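Local atomic coordinates of benzoate transport porin BenP (Acinetobacter baumannii AB307-0294, PDB entry 5DL8), a protein that probably forms a beta-barrel channel of the OprD family in the outer membrane, through which small solutes such as benzoate may pass. Residues 209-218 against 229-237; 241-252 against 264-275. All coordinates share one frame; numbering follows the deposited sequence.

Interaction 1: 209-218 against 229-237. With C8E ((hydroxyethyloxy)tri(ethyloxy)octane), chain F.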
loop_
_atom_site.group_PDB
_atom_site.type_symbol
_atom_site.label_atom_id
_atom_site.label_comp_id
_atom_site.label_asym_id
_atom_site.label_seq_id
_atom_site.Cartn_x
_atom_site.Cartn_y
_atom_site.Cartn_z
ATOM N N PHE A 209 13.186 20.093 5.096
ATOM C CA PHE A 209 14.258 20.963 4.687
ATOM C C PHE A 209 13.842 22.373 5.008
ATOM O O PHE A 209 14.644 23.146 5.570
ATOM C CB PHE A 209 14.548 20.775 3.183
ATOM C CG PHE A 209 15.428 19.579 2.900
ATOM C CD1 PHE A 209 16.850 19.651 3.120
ATOM C CD2 PHE A 209 14.890 18.413 2.439
ATOM C CE1 PHE A 209 17.661 18.556 2.843
ATOM C CE2 PHE A 209 15.678 17.311 2.146
ATOM C CZ PHE A 209 17.052 17.363 2.355
ATOM N N THR A 210 12.603 22.696 4.672
ATOM C CA THR A 210 11.975 24.018 4.874
ATOM C C THR A 210 10.472 23.751 5.075
ATOM O O THR A 210 10.033 22.542 4.914
ATOM C CB THR A 210 12.177 24.980 3.648
ATOM O OG1 THR A 210 11.451 24.485 2.480
ATOM C CG2 THR A 210 13.722 25.290 3.308
ATOM N N PRO A 211 9.640 24.825 5.416
ATOM C CA PRO A 211 8.179 24.554 5.576
ATOM C C PRO A 211 7.544 23.935 4.282
ATOM O O PRO A 211 6.644 23.181 4.390
ATOM C CB PRO A 211 7.573 25.952 5.908
ATOM C CG PRO A 211 8.745 26.815 6.369
ATOM C CD PRO A 211 9.934 26.278 5.550
ATOM N N SER A 212 8.065 24.249 3.098
ATOM C CA SER A 212 7.514 23.764 1.862
ATOM C C SER A 212 8.298 22.580 1.262
ATOM O O SER A 212 7.868 22.021 0.244
ATOM C CB SER A 212 7.559 24.854 0.823
ATOM O OG SER A 212 8.762 25.579 0.978
ATOM N N LEU A 213 9.401 22.156 1.875
ATOM C CA LEU A 213 10.178 21.098 1.189
ATOM C C LEU A 213 10.623 20.013 2.093
ATOM O O LEU A 213 11.302 20.255 3.078
ATOM C CB LEU A 213 11.382 21.736 0.493
ATOM C CG LEU A 213 12.361 20.657 -0.069
ATOM C CD1 LEU A 213 11.846 19.971 -1.309
ATOM C CD2 LEU A 213 13.716 21.340 -0.325
ATOM N N LYS A 214 10.309 18.788 1.740
ATOM C CA LYS A 214 10.844 17.691 2.521
ATOM C C LYS A 214 11.315 16.569 1.649
ATOM O O LYS A 214 10.967 16.517 0.490
ATOM C CB LYS A 214 9.800 17.177 3.497
ATOM C CG LYS A 214 8.556 16.599 2.854
ATOM C CD LYS A 214 7.585 16.135 3.930
ATOM C CE LYS A 214 6.124 16.347 3.499
ATOM N NZ LYS A 214 5.918 15.326 2.450
ATOM N N GLY A 215 12.141 15.706 2.243
ATOM C CA GLY A 215 12.755 14.582 1.529
ATOM C C GLY A 215 12.712 13.243 2.317
ATOM O O GLY A 215 12.623 13.197 3.512
ATOM N N GLU A 216 12.919 12.158 1.654
ATOM C CA GLU A 216 12.922 10.845 2.331
ATOM C C GLU A 216 14.029 10.010 1.680
ATOM O O GLU A 216 14.162 9.993 0.465
ATOM C CB GLU A 216 11.477 10.248 2.308
ATOM C CG GLU A 216 11.425 8.775 2.761
ATOM C CD GLU A 216 10.038 8.206 2.930
ATOM O OE1 GLU A 216 9.025 8.889 2.595
ATOM O OE2 GLU A 216 9.909 7.024 3.372
ATOM N N TYR A 217 14.862 9.365 2.460
ATOM C CA TYR A 217 15.695 8.336 1.915
ATOM C C TYR A 217 15.373 7.019 2.553
ATOM O O TYR A 217 15.269 6.924 3.797
ATOM C CB TYR A 217 17.152 8.642 2.257
ATOM C CG TYR A 217 18.080 7.496 1.936
ATOM C CD1 TYR A 217 18.376 7.175 0.612
ATOM C CD2 TYR A 217 18.637 6.724 2.922
ATOM C CE1 TYR A 217 19.195 6.064 0.292
ATOM C CE2 TYR A 217 19.552 5.705 2.626
ATOM C CZ TYR A 217 19.797 5.339 1.303
ATOM O OH TYR A 217 20.633 4.271 0.965
ATOM N N TYR A 218 15.302 5.961 1.761
ATOM C CA TYR A 218 15.060 4.599 2.349
ATOM C C TYR A 218 16.045 3.635 1.781
ATOM O O TYR A 218 16.329 3.630 0.578
ATOM C CB TYR A 218 13.638 4.103 1.900
ATOM C CG TYR A 218 13.285 2.684 2.221
ATOM C CD1 TYR A 218 12.702 2.340 3.403
ATOM C CD2 TYR A 218 13.516 1.675 1.294
ATOM C CE1 TYR A 218 12.349 0.994 3.669
ATOM C CE2 TYR A 218 13.214 0.347 1.546
ATOM C CZ TYR A 218 12.682 0.015 2.752
ATOM O OH TYR A 218 12.390 -1.316 2.911
ATOM N N HIS A 229 17.141 1.029 -2.994
ATOM C CA HIS A 229 17.283 2.477 -2.579
ATOM C C HIS A 229 16.090 3.303 -3.136
ATOM O O HIS A 229 15.674 3.143 -4.302
ATOM C CB HIS A 229 18.603 3.126 -3.075
ATOM C CG HIS A 229 19.833 2.479 -2.564
ATOM N ND1 HIS A 229 20.636 3.054 -1.586
ATOM C CD2 HIS A 229 20.453 1.331 -2.927
ATOM C CE1 HIS A 229 21.649 2.246 -1.321
ATOM N NE2 HIS A 229 21.575 1.205 -2.126
ATOM N N TYR A 230 15.612 4.216 -2.305
ATOM C CA TYR A 230 14.608 5.158 -2.669
ATOM C C TYR A 230 14.979 6.554 -2.154
ATOM O O TYR A 230 15.331 6.736 -0.993
ATOM C CB TYR A 230 13.275 4.685 -1.988
ATOM C CG TYR A 230 12.190 5.776 -1.984
ATOM C CD1 TYR A 230 11.517 6.045 -3.128
ATOM C CD2 TYR A 230 11.891 6.517 -0.882
ATOM C CE1 TYR A 230 10.535 7.012 -3.226
ATOM C CE2 TYR A 230 10.890 7.537 -0.908
ATOM C CZ TYR A 230 10.160 7.710 -2.108
ATOM O OH TYR A 230 9.171 8.627 -2.347
ATOM N N VAL A 231 14.863 7.536 -3.026
ATOM C CA VAL A 231 14.902 8.968 -2.663
ATOM C C VAL A 231 13.628 9.608 -3.158
ATOM O O VAL A 231 13.255 9.565 -4.394
ATOM C CB VAL A 231 16.095 9.746 -3.264
ATOM C CG1 VAL A 231 16.164 11.169 -2.699
ATOM C CG2 VAL A 231 17.379 9.158 -2.807
ATOM N N GLY A 232 12.970 10.248 -2.227
ATOM C CA GLY A 232 11.683 10.964 -2.553
ATOM C C GLY A 232 11.897 12.429 -2.151
ATOM O O GLY A 232 12.401 12.654 -1.101
ATOM N N LEU A 233 11.628 13.401 -3.017
ATOM C CA LEU A 233 11.528 14.852 -2.626
ATOM C C LEU A 233 10.162 15.425 -2.978
ATOM O O LEU A 233 9.625 15.214 -4.096
ATOM C CB LEU A 233 12.533 15.697 -3.365
ATOM C CG LEU A 233 13.998 15.302 -3.051
ATOM C CD1 LEU A 233 14.903 15.964 -4.097
ATOM C CD2 LEU A 233 14.559 15.688 -1.710
ATOM N N GLU A 234 9.573 16.139 -2.019
ATOM C CA GLU A 234 8.234 16.686 -2.201
ATOM C C GLU A 234 8.203 18.153 -1.896
ATOM O O GLU A 234 8.573 18.623 -0.803
ATOM C CB GLU A 234 7.216 15.877 -1.352
ATOM C CG GLU A 234 5.770 16.383 -1.497
ATOM C CD GLU A 234 4.722 15.612 -0.670
ATOM O OE1 GLU A 234 5.006 14.544 -0.106
ATOM O OE2 GLU A 234 3.525 16.042 -0.651
ATOM N N HIS A 235 7.772 18.945 -2.849
ATOM C CA HIS A 235 7.611 20.395 -2.536
ATOM C C HIS A 235 6.135 20.807 -2.702
ATOM O O HIS A 235 5.475 20.416 -3.658
ATOM C CB HIS A 235 8.463 21.240 -3.436
ATOM C CG HIS A 235 8.301 22.700 -3.207
ATOM N ND1 HIS A 235 7.408 23.472 -3.913
ATOM C CD2 HIS A 235 8.938 23.549 -2.358
ATOM C CE1 HIS A 235 7.508 24.732 -3.518
ATOM N NE2 HIS A 235 8.432 24.812 -2.583
ATOM N N THR A 236 5.684 21.648 -1.786
ATOM C CA THR A 236 4.311 22.207 -1.804
ATOM C C THR A 236 4.415 23.802 -1.920
ATOM O O THR A 236 5.171 24.554 -1.177
ATOM C CB THR A 236 3.477 21.703 -0.621
ATOM O OG1 THR A 236 4.252 21.876 0.524
ATOM C CG2 THR A 236 3.076 20.172 -0.655
ATOM N N TRP A 237 3.818 24.279 -3.017
ATOM C CA TRP A 237 3.827 25.698 -3.340
ATOM C C TRP A 237 2.385 26.126 -2.979
ATOM O O TRP A 237 1.386 25.688 -3.609
ATOM C CB TRP A 237 4.176 25.904 -4.803
ATOM C CG TRP A 237 4.200 27.333 -5.245
ATOM C CD1 TRP A 237 4.454 28.445 -4.463
ATOM C CD2 TRP A 237 3.967 27.820 -6.573
ATOM N NE1 TRP A 237 4.421 29.544 -5.245
ATOM C CE2 TRP A 237 4.111 29.179 -6.542
ATOM C CE3 TRP A 237 3.647 27.222 -7.775
ATOM C CZ2 TRP A 237 3.926 29.981 -7.712
ATOM C CZ3 TRP A 237 3.472 28.019 -8.915
ATOM C CH2 TRP A 237 3.593 29.347 -8.878
HETATM C C1 C8E F . 11.517 18.513 -14.265
HETATM C C2 C8E F . 12.512 17.356 -14.067
HETATM C C3 C8E F . 13.512 17.678 -12.944
HETATM C C4 C8E F . 14.350 16.555 -12.316
HETATM C C5 C8E F . 15.292 17.120 -11.206
HETATM C C6 C8E F . 15.098 16.568 -9.776
HETATM C C7 C8E F . 15.062 17.566 -8.596
HETATM C C8 C8E F . 13.636 18.005 -8.187
HETATM O O9 C8E F . 13.568 18.517 -6.828
HETATM C C10 C8E F . 12.441 19.356 -6.439
HETATM C C11 C8E F . 12.766 20.268 -5.220
HETATM O O12 C8E F . 12.197 21.606 -5.308
HETATM C C13 C8E F . 12.397 22.438 -4.149
HETATM C C14 C8E F . 12.721 23.909 -4.471
HETATM O O15 C8E F . 13.199 24.639 -3.296
HETATM C C16 C8E F . 12.249 25.510 -2.672
HETATM C C17 C8E F . 12.458 25.499 -1.173
HETATM O O18 C8E F . 11.308 26.023 -0.486
HETATM C C19 C8E F . 10.637 27.267 -0.876
HETATM C C20 C8E F . 10.108 28.012 0.381
HETATM O O21 C8E F . 10.395 27.420 1.715
HETATM O O HOH W 1 8.402 9.940 0.351
#
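Strands 213-218 and 229-237 run antiparallel, their axes approaching to 4.6 Å at 170° between directions, with Lys214 facing Glu234, Glu216 facing Gly232 and Tyr218 facing Tyr230 as hydrogen-bonded pairs of a beta hairpin in the porin barrel wall. Just before this ladder, Phe209 and Thr210 both face Leu213 in a classic beta bulge, and Leu213 O accepts from both their amides. On the face with Leu213, Leu233 and Val231, the detergent lies against Leu213 CD1 and Leu233 CD1, as expected of a membrane-facing surface. Its O21 is hydrogen-bonded to Thr210 OG1, 3.2 Å away. Farther along this face Tyr217 OH shares a 2.8 Å hydrogen bond with His229 ND1 at the edge of the imidazole. The other face carries the charged groups, beside Tyr218 and Tyr230. Lys214, bent at its third and fourth torsions, brings NZ to 2.8 Å from OE1 of the extended Glu234, a salt bridge whose hydrogen bond is weak. Glu216, salt-bridged through OE2 to Arg206, sets CG 3.9 Å from Tyr230 CE2 at the ring edge, its carboxylate 89° to the ring. One water donates to Glu216 OE1 (2.6 Å) and is also hydrogen-bonded to Tyr230 OH, itself hydrogen-bonded to Lys249 NZ.

Interaction 2: 241-252 against 264-275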
loop_
_atom_site.group_PDB
_atom_site.type_symbol
_atom_site.label_atom_id
_atom_site.label_comp_id
_atom_site.label_asym_id
_atom_site.label_seq_id
_atom_site.Cartn_x
_atom_site.Cartn_y
_atom_site.Cartn_z
ATOM N N THR A 241 -4.811 31.156 -4.024
ATOM C CA THR A 241 -5.926 30.549 -4.715
ATOM C C THR A 241 -5.642 29.112 -5.262
ATOM O O THR A 241 -6.540 28.507 -5.880
ATOM C CB THR A 241 -6.289 31.343 -5.936
ATOM O OG1 THR A 241 -5.335 31.088 -6.933
ATOM C CG2 THR A 241 -6.362 32.884 -5.679
ATOM N N PHE A 242 -4.444 28.561 -5.070
ATOM C CA PHE A 242 -4.178 27.168 -5.394
ATOM C C PHE A 242 -3.045 26.610 -4.578
ATOM O O PHE A 242 -2.326 27.372 -3.971
ATOM C CB PHE A 242 -3.892 26.981 -6.885
ATOM C CG PHE A 242 -2.667 27.604 -7.349
ATOM C CD1 PHE A 242 -2.676 28.934 -7.776
ATOM C CD2 PHE A 242 -1.498 26.896 -7.379
ATOM C CE1 PHE A 242 -1.509 29.562 -8.180
ATOM C CE2 PHE A 242 -0.353 27.483 -7.811
ATOM C CZ PHE A 242 -0.346 28.808 -8.241
ATOM N N ALA A 243 -2.884 25.291 -4.565
ATOM C CA ALA A 243 -1.657 24.682 -3.987
ATOM C C ALA A 243 -1.053 23.709 -4.987
ATOM O O ALA A 243 -1.777 22.869 -5.514
ATOM C CB ALA A 243 -1.946 23.926 -2.673
ATOM N N LEU A 244 0.256 23.809 -5.256
ATOM C CA LEU A 244 0.859 22.892 -6.220
ATOM C C LEU A 244 1.806 21.990 -5.484
ATOM O O LEU A 244 2.643 22.445 -4.740
ATOM C CB LEU A 244 1.558 23.629 -7.354
ATOM C CG LEU A 244 2.416 22.721 -8.237
ATOM C CD1 LEU A 244 1.468 21.842 -9.127
ATOM C CD2 LEU A 244 3.463 23.466 -9.050
ATOM N N THR A 245 1.618 20.707 -5.713
ATOM C CA THR A 245 2.425 19.633 -5.138
ATOM C C THR A 245 3.319 19.023 -6.231
ATOM O O THR A 245 2.809 18.548 -7.276
ATOM C CB THR A 245 1.579 18.544 -4.384
ATOM O OG1 THR A 245 1.121 19.170 -3.197
ATOM C CG2 THR A 245 2.491 17.298 -3.927
ATOM N N SER A 246 4.624 19.086 -5.995
ATOM C CA SER A 246 5.647 18.493 -6.879
ATOM C C SER A 246 6.415 17.413 -6.166
ATOM O O SER A 246 7.094 17.686 -5.118
ATOM C CB SER A 246 6.694 19.524 -7.256
ATOM O OG SER A 246 5.936 20.622 -7.747
ATOM N N LYS A 247 6.397 16.257 -6.785
ATOM C CA LYS A 247 7.120 15.176 -6.273
ATOM C C LYS A 247 8.121 14.605 -7.262
ATOM O O LYS A 247 7.757 14.423 -8.421
ATOM C CB LYS A 247 6.180 14.060 -5.959
ATOM C CG LYS A 247 5.384 14.312 -4.768
ATOM C CD LYS A 247 4.550 13.062 -4.439
ATOM C CE LYS A 247 3.255 13.372 -3.668
ATOM N NZ LYS A 247 2.572 12.112 -3.257
ATOM N N PHE A 248 9.334 14.274 -6.769
ATOM C CA PHE A 248 10.304 13.528 -7.552
ATOM C C PHE A 248 10.626 12.316 -6.820
ATOM O O PHE A 248 11.020 12.432 -5.694
ATOM C CB PHE A 248 11.574 14.341 -7.724
ATOM C CG PHE A 248 12.737 13.608 -8.370
ATOM C CD1 PHE A 248 12.812 13.456 -9.744
ATOM C CD2 PHE A 248 13.832 13.173 -7.589
ATOM C CE1 PHE A 248 13.931 12.757 -10.326
ATOM C CE2 PHE A 248 14.983 12.505 -8.165
ATOM C CZ PHE A 248 15.041 12.317 -9.541
ATOM N N LYS A 249 10.554 11.182 -7.486
ATOM C CA LYS A 249 10.831 9.937 -6.874
ATOM C C LYS A 249 11.877 9.112 -7.646
ATOM O O LYS A 249 11.765 8.935 -8.862
ATOM C CB LYS A 249 9.520 9.131 -6.772
ATOM C CG LYS A 249 8.522 9.933 -5.914
ATOM C CD LYS A 249 7.134 9.397 -5.881
ATOM C CE LYS A 249 6.304 9.861 -4.747
ATOM N NZ LYS A 249 6.559 9.095 -3.546
ATOM N N TYR A 250 12.850 8.540 -6.922
ATOM C CA TYR A 250 13.895 7.677 -7.532
ATOM C C TYR A 250 14.010 6.384 -6.771
ATOM O O TYR A 250 14.229 6.356 -5.552
ATOM C CB TYR A 250 15.239 8.363 -7.621
ATOM C CG TYR A 250 16.383 7.452 -8.120
ATOM C CD1 TYR A 250 16.572 7.238 -9.449
ATOM C CD2 TYR A 250 17.270 6.844 -7.251
ATOM C CE1 TYR A 250 17.613 6.417 -9.928
ATOM C CE2 TYR A 250 18.312 6.104 -7.688
ATOM C CZ TYR A 250 18.454 5.861 -9.045
ATOM O OH TYR A 250 19.440 5.025 -9.524
ATOM N N PHE A 251 13.797 5.321 -7.500
ATOM C CA PHE A 251 14.038 3.957 -6.982
ATOM C C PHE A 251 15.224 3.261 -7.726
ATOM O O PHE A 251 15.299 3.275 -8.984
ATOM C CB PHE A 251 12.785 3.010 -7.113
ATOM C CG PHE A 251 11.592 3.366 -6.282
ATOM C CD1 PHE A 251 10.700 4.281 -6.705
ATOM C CD2 PHE A 251 11.331 2.702 -5.148
ATOM C CE1 PHE A 251 9.588 4.624 -5.937
ATOM C CE2 PHE A 251 10.241 2.979 -4.365
ATOM C CZ PHE A 251 9.351 3.939 -4.741
ATOM N N ASN A 252 15.991 2.508 -6.965
ATOM C CA ASN A 252 17.026 1.643 -7.562
ATOM C C ASN A 252 16.909 0.280 -6.917
ATOM O O ASN A 252 17.043 0.211 -5.729
ATOM C CB ASN A 252 18.412 2.185 -7.234
ATOM C CG ASN A 252 19.578 1.571 -8.076
ATOM O OD1 ASN A 252 20.037 0.416 -7.866
ATOM N ND2 ASN A 252 20.108 2.372 -8.964
ATOM N N ALA A 264 17.115 -2.644 -12.120
ATOM C CA ALA A 264 16.155 -1.622 -12.526
ATOM C C ALA A 264 16.164 -0.329 -11.748
ATOM O O ALA A 264 16.262 -0.317 -10.504
ATOM C CB ALA A 264 14.713 -2.216 -12.474
ATOM N N GLU A 265 15.947 0.735 -12.488
ATOM C CA GLU A 265 15.700 2.091 -11.874
ATOM C C GLU A 265 14.263 2.513 -12.238
ATOM O O GLU A 265 13.794 2.229 -13.398
ATOM C CB GLU A 265 16.609 3.171 -12.429
ATOM C CG GLU A 265 18.042 2.948 -12.093
ATOM C CD GLU A 265 18.922 4.048 -12.737
ATOM O OE1 GLU A 265 19.074 3.997 -13.998
ATOM O OE2 GLU A 265 19.346 5.001 -11.999
ATOM N N ASN A 266 13.624 3.230 -11.338
ATOM C CA ASN A 266 12.263 3.835 -11.613
ATOM C C ASN A 266 12.295 5.302 -11.251
ATOM O O ASN A 266 12.519 5.710 -10.099
ATOM C CB ASN A 266 11.159 3.025 -10.951
ATOM C CG ASN A 266 9.779 3.715 -10.955
ATOM O OD1 ASN A 266 9.640 4.862 -11.246
ATOM N ND2 ASN A 266 8.779 3.003 -10.526
ATOM N N ILE A 267 12.219 6.120 -12.274
ATOM C CA ILE A 267 12.292 7.530 -12.065
ATOM C C ILE A 267 10.905 8.099 -12.349
ATOM O O ILE A 267 10.372 7.844 -13.413
ATOM C CB ILE A 267 13.368 8.182 -13.026
ATOM C CG1 ILE A 267 14.676 7.429 -12.812
ATOM C CG2 ILE A 267 13.579 9.604 -12.675
ATOM C CD1 ILE A 267 15.927 7.959 -13.525
ATOM N N GLY A 268 10.462 9.016 -11.483
ATOM C CA GLY A 268 9.139 9.583 -11.540
ATOM C C GLY A 268 9.014 11.050 -11.151
ATOM O O GLY A 268 9.816 11.563 -10.378
ATOM N N LEU A 269 8.075 11.722 -11.783
ATOM C CA LEU A 269 7.726 13.099 -11.511
ATOM C C LEU A 269 6.192 13.210 -11.478
ATOM O O LEU A 269 5.491 12.739 -12.394
ATOM C CB LEU A 269 8.351 13.981 -12.594
ATOM C CG LEU A 269 8.053 15.486 -12.382
ATOM C CD1 LEU A 269 8.655 16.130 -11.126
ATOM C CD2 LEU A 269 8.441 16.373 -13.602
ATOM N N LEU A 270 5.647 13.759 -10.399
ATOM C CA LEU A 270 4.270 14.066 -10.320
ATOM C C LEU A 270 4.013 15.485 -9.943
ATOM O O LEU A 270 4.622 16.005 -8.956
ATOM C CB LEU A 270 3.648 13.195 -9.235
ATOM C CG LEU A 270 2.113 13.242 -9.045
ATOM C CD1 LEU A 270 1.343 12.891 -10.293
ATOM C CD2 LEU A 270 1.722 12.302 -7.907
ATOM N N GLU A 271 3.069 16.100 -10.645
ATOM C CA GLU A 271 2.659 17.472 -10.327
ATOM C C GLU A 271 1.163 17.439 -10.170
ATOM O O GLU A 271 0.469 17.205 -11.164
ATOM C CB GLU A 271 2.912 18.477 -11.444
ATOM C CG GLU A 271 4.305 18.600 -11.917
ATOM C CD GLU A 271 5.174 19.247 -10.889
ATOM O OE1 GLU A 271 4.723 20.139 -10.185
ATOM O OE2 GLU A 271 6.300 18.780 -10.719
ATOM N N THR A 272 0.698 17.920 -9.045
ATOM C CA THR A 272 -0.695 17.876 -8.646
ATOM C C THR A 272 -1.213 19.284 -8.216
ATOM O O THR A 272 -0.681 19.856 -7.322
ATOM C CB THR A 272 -0.724 16.804 -7.495
ATOM O OG1 THR A 272 -0.849 15.493 -8.081
ATOM C CG2 THR A 272 -1.750 17.003 -6.458
ATOM N N VAL A 273 -2.284 19.793 -8.771
ATOM C CA VAL A 273 -2.725 21.095 -8.316
ATOM C C VAL A 273 -4.159 20.992 -7.702
ATOM O O VAL A 273 -4.992 20.247 -8.260
ATOM C CB VAL A 273 -2.483 22.095 -9.432
ATOM C CG1 VAL A 273 -3.228 21.697 -10.677
ATOM C CG2 VAL A 273 -2.800 23.512 -8.985
ATOM N N LYS A 274 -4.356 21.560 -6.483
ATOM C CA LYS A 274 -5.702 21.780 -5.842
ATOM C C LYS A 274 -6.116 23.244 -5.952
ATOM O O LYS A 274 -5.418 24.167 -5.389
ATOM C CB LYS A 274 -5.676 21.521 -4.346
ATOM C CG LYS A 274 -5.866 20.060 -3.953
ATOM C CD LYS A 274 -4.692 19.561 -3.109
ATOM C CE LYS A 274 -4.969 18.243 -2.431
ATOM N NZ LYS A 274 -4.625 18.394 -0.990
ATOM N N VAL A 275 -7.205 23.464 -6.682
ATOM C CA VAL A 275 -7.880 24.744 -6.710
ATOM C C VAL A 275 -9.372 24.614 -6.296
ATOM O O VAL A 275 -10.129 23.925 -7.028
ATOM C CB VAL A 275 -7.972 25.282 -8.126
ATOM C CG1 VAL A 275 -8.284 26.745 -8.067
ATOM C CG2 VAL A 275 -6.781 24.974 -8.954
HETATM O O HOH W 2 9.662 6.872 -9.280
#
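Tyr250 and Glu265 meet near one end of a long antiparallel beta hairpin in the porin barrel wall, where strands 243-252 and 264-275 are joined by five hydrogen-bonded pairs from Ala243-Lys274 to Phe251-Asn266. With CG anti to the backbone N (chi1 174°), the Tyr250 ring reaches across to the neighbouring strand, and its OH donates a very short 2.5 Å hydrogen bond to Glu265 OE2. That oxygen lies at the ring edge, the carboxylate standing 87° to the ring. Asn252 ND2 donates to the same hydroxyl over 2.8 Å, nearly straight and in its own amide plane, so Tyr250 OH is gripped by two partners. Ile267 CG1 packs at the edge of this ring, while its CG2 branch lies 3.9 Å from Phe248 CE1. Further along the face that carries Tyr250, Phe248 and Ser246, Glu271 folds at chi2 (-70°) instead of extending, which brings OE1 back to Ser246 OG; the hydroxyl donates on the syn side of the carboxylate at 2.8 Å. Leu244 CD2 lies 3.7 Å from that same OE1, and detergent touches Ser246, Phe248 and Leu269. On the opposite face Lys247 and Lys249 lead their ends away from strand 264-275, Lys249 NZ being hydrogen-bonded to Tyr304 O as well as to Tyr230. A water lies 3.0 Å from Lys249 O and 2.8 Å from Asn266 OD1.

How the interactions relate
Interactions 1 and 2 are successive hairpins of the same barrel wall, joined where strand 226-238 pairs with strand 243-255: His235 N lies 2.7 Å from Ser246 O, a probable hydrogen bond, and Tyr230 meets Phe251 ring to ring. The longer 241-252/264-275 contact buries 1019 Å² against 750 Å². Each has a face touched by detergent, where interaction 1 pairs a tyrosine with a histidine and interaction 2 pairs hydroxyls with carboxylates. The other faces carry the buried Tyr218 and Tyr230 of interaction 1 and Lys249 and Phe251 of interaction 2; Tyr218 touches Pro138 and Phe251 touches Tyr304, both in loops, consistent with the inside of the barrel. There only interaction 1 has a salt bridge between its own strands.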